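Local coordinates for CPXV203 protein (Cowpox virus, PDB 4HKJ), which probably binds MHC class I molecules and keeps them from reaching the cell surface, helping infected cells to evade T-cell recognition, at residues T33-H38 and T183-F189. Sequence-based numbering, arbitrary orientation.
Sequences TDCSVH and TCTNTKF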
loop_
_atom_site.group_PDB
_atom_site.type_symbol
_atom_site.label_atom_id
_atom_site.label_comp_id
_atom_site.label_asym_id
_atom_site.label_seq_id
_atom_site.Cartn_x
_atom_site.Cartn_y
_atom_site.Cartn_z
ATOM N N THR D 33 0.058 -5.206 -24.524
ATOM C CA THR D 33 -0.608 -4.961 -25.799
ATOM C C THR D 33 -1.470 -3.704 -25.769
ATOM O O THR D 33 -1.656 -3.085 -24.721
ATOM C CB THR D 33 -1.489 -6.155 -26.210
ATOM O OG1 THR D 33 -2.010 -5.940 -27.528
ATOM C CG2 THR D 33 -2.643 -6.327 -25.236
ATOM N N ASP D 34 -1.991 -3.334 -26.935
ATOM C CA ASP D 34 -2.939 -2.233 -27.039
ATOM C C ASP D 34 -4.245 -2.642 -26.377
ATOM O O ASP D 34 -4.525 -3.831 -26.226
ATOM C CB ASP D 34 -3.195 -1.881 -28.504
ATOM C CG ASP D 34 -1.936 -1.460 -29.232
ATOM O OD1 ASP D 34 -0.856 -2.012 -28.931
ATOM O OD2 ASP D 34 -2.025 -0.575 -30.109
ATOM N N CYS D 35 -5.046 -1.659 -25.985
ATOM C CA CYS D 35 -6.325 -1.945 -25.349
ATOM C C CYS D 35 -7.500 -1.368 -26.130
ATOM O O CYS D 35 -7.384 -0.323 -26.773
ATOM C CB CYS D 35 -6.339 -1.443 -23.902
ATOM S SG CYS D 35 -6.110 0.338 -23.717
ATOM N N SER D 36 -8.630 -2.062 -26.069
ATOM C CA SER D 36 -9.845 -1.623 -26.738
ATOM C C SER D 36 -10.923 -1.298 -25.712
ATOM O O SER D 36 -10.833 -1.716 -24.560
ATOM C CB SER D 36 -10.340 -2.701 -27.700
ATOM O OG SER D 36 -9.396 -2.933 -28.732
ATOM N N VAL D 37 -11.934 -0.544 -26.131
ATOM C CA VAL D 37 -13.055 -0.215 -25.255
ATOM C C VAL D 37 -14.332 0.010 -26.062
ATOM O O VAL D 37 -14.337 0.749 -27.047
ATOM C CB VAL D 37 -12.752 1.012 -24.361
ATOM C CG1 VAL D 37 -12.292 2.199 -25.199
ATOM C CG2 VAL D 37 -13.967 1.378 -23.519
ATOM N N HIS D 38 -15.412 -0.645 -25.651
ATOM C CA HIS D 38 -16.677 -0.543 -26.363
ATOM C C HIS D 38 -17.843 -0.457 -25.388
ATOM O O HIS D 38 -17.791 -1.022 -24.297
ATOM C CB HIS D 38 -16.871 -1.753 -27.280
ATOM C CG HIS D 38 -15.671 -2.085 -28.107
ATOM N ND1 HIS D 38 -15.453 -1.543 -29.356
ATOM C CD2 HIS D 38 -14.619 -2.904 -27.865
ATOM C CE1 HIS D 38 -14.320 -2.014 -29.846
ATOM N NE2 HIS D 38 -13.794 -2.841 -28.961
ATOM N N THR D 183 -4.392 5.253 -23.917
ATOM C CA THR D 183 -5.843 5.367 -23.992
ATOM C C THR D 183 -6.433 4.269 -24.871
ATOM O O THR D 183 -6.015 4.083 -26.013
ATOM C CB THR D 183 -6.270 6.746 -24.532
ATOM O OG1 THR D 183 -5.681 7.778 -23.730
ATOM C CG2 THR D 183 -7.784 6.887 -24.501
ATOM N N CYS D 184 -7.403 3.540 -24.327
ATOM C CA CYS D 184 -8.048 2.452 -25.054
ATOM C C CYS D 184 -8.920 2.990 -26.184
ATOM O O CYS D 184 -9.606 3.998 -26.026
ATOM C CB CYS D 184 -8.869 1.585 -24.098
ATOM S SG CYS D 184 -7.882 0.766 -22.820
ATOM N N THR D 185 -8.890 2.304 -27.323
ATOM C CA THR D 185 -9.555 2.787 -28.528
ATOM C C THR D 185 -10.807 1.985 -28.880
ATOM O O THR D 185 -11.065 0.927 -28.308
ATOM C CB THR D 185 -8.598 2.770 -29.733
ATOM O OG1 THR D 185 -8.196 1.423 -30.009
ATOM C CG2 THR D 185 -7.362 3.607 -29.439
ATOM N N ASN D 186 -11.577 2.503 -29.832
ATOM C CA ASN D 186 -12.803 1.858 -30.281
ATOM C C ASN D 186 -12.542 0.972 -31.496
ATOM O O ASN D 186 -12.899 1.324 -32.620
ATOM C CB ASN D 186 -13.857 2.916 -30.622
ATOM C CG ASN D 186 -15.264 2.346 -30.697
ATOM O OD1 ASN D 186 -15.460 1.164 -30.979
ATOM N ND2 ASN D 186 -16.254 3.194 -30.444
ATOM N N THR D 187 -11.914 -0.175 -31.264
ATOM C CA THR D 187 -11.620 -1.117 -32.336
ATOM C C THR D 187 -11.616 -2.548 -31.814
ATOM O O THR D 187 -11.438 -2.782 -30.621
ATOM C CB THR D 187 -10.260 -0.819 -32.997
ATOM O OG1 THR D 187 -10.034 -1.743 -34.069
ATOM C CG2 THR D 187 -9.135 -0.944 -31.982
ATOM N N LYS D 188 -11.813 -3.507 -32.714
ATOM C CA LYS D 188 -11.831 -4.917 -32.337
ATOM C C LYS D 188 -10.455 -5.407 -31.885
ATOM O O LYS D 188 -9.464 -4.681 -31.978
ATOM C CB LYS D 188 -12.342 -5.778 -33.495
ATOM C CG LYS D 188 -13.823 -5.611 -33.791
ATOM C CD LYS D 188 -14.277 -6.595 -34.861
ATOM C CE LYS D 188 -15.763 -6.460 -35.156
ATOM N NZ LYS D 188 -16.212 -7.434 -36.190
ATOM N N PHE D 189 -10.404 -6.640 -31.394
ATOM C CA PHE D 189 -9.159 -7.222 -30.905
ATOM C C PHE D 189 -8.724 -8.379 -31.801
ATOM O O PHE D 189 -9.456 -8.778 -32.706
ATOM C CB PHE D 189 -9.324 -7.692 -29.460
ATOM C CG PHE D 189 -8.106 -7.474 -28.608
ATOM C CD1 PHE D 189 -7.704 -6.192 -28.267
ATOM C CD2 PHE D 189 -7.372 -8.548 -28.134
ATOM C CE1 PHE D 189 -6.587 -5.985 -27.479
ATOM C CE2 PHE D 189 -6.255 -8.349 -27.345
ATOM C CZ PHE D 189 -5.862 -7.065 -27.017
#
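C35 places SG between its backbone N and carbonyl carbon (chi1 61°), C184 sets its SG anti to its carbonyl carbon (chi1 -62°), and the two sulfurs are bonded in a disulfide with a chi3 of -106°. Beside it the backbones run alongside in the same direction for one parallel bridge, S36 with T185: T185 N donates to C35 O at 3.1 Å and T185 O accepts from V37 N at 2.8 Å. V37 CG1 lies 3.6 Å from C184 CB, an apolar touch next to the disulfide. Strand 36-38 is the edge of a six-stranded sheet, hydrogen-bonded to strand 45-50, whereas C184 directly follows edge strand 182-183 of the other sheet and bonds to T72. The link thus ties together the margins of two sheets, consistent with a beta-sandwich of the poxvirus T4 family. Further along, T187 O takes two side-chain donors: S36 OG, 2.8 Å away and above the carbonyl plane, and H38 NE2, a weak bond of 2.9 Å. The other ring nitrogen, H38 ND1, bonds weakly to N186 OD1 at 3.2 Å, imidazole and amide standing steeply to each other. The F189 ring presents its edge to S36 OG, D34 O and T33 CG2.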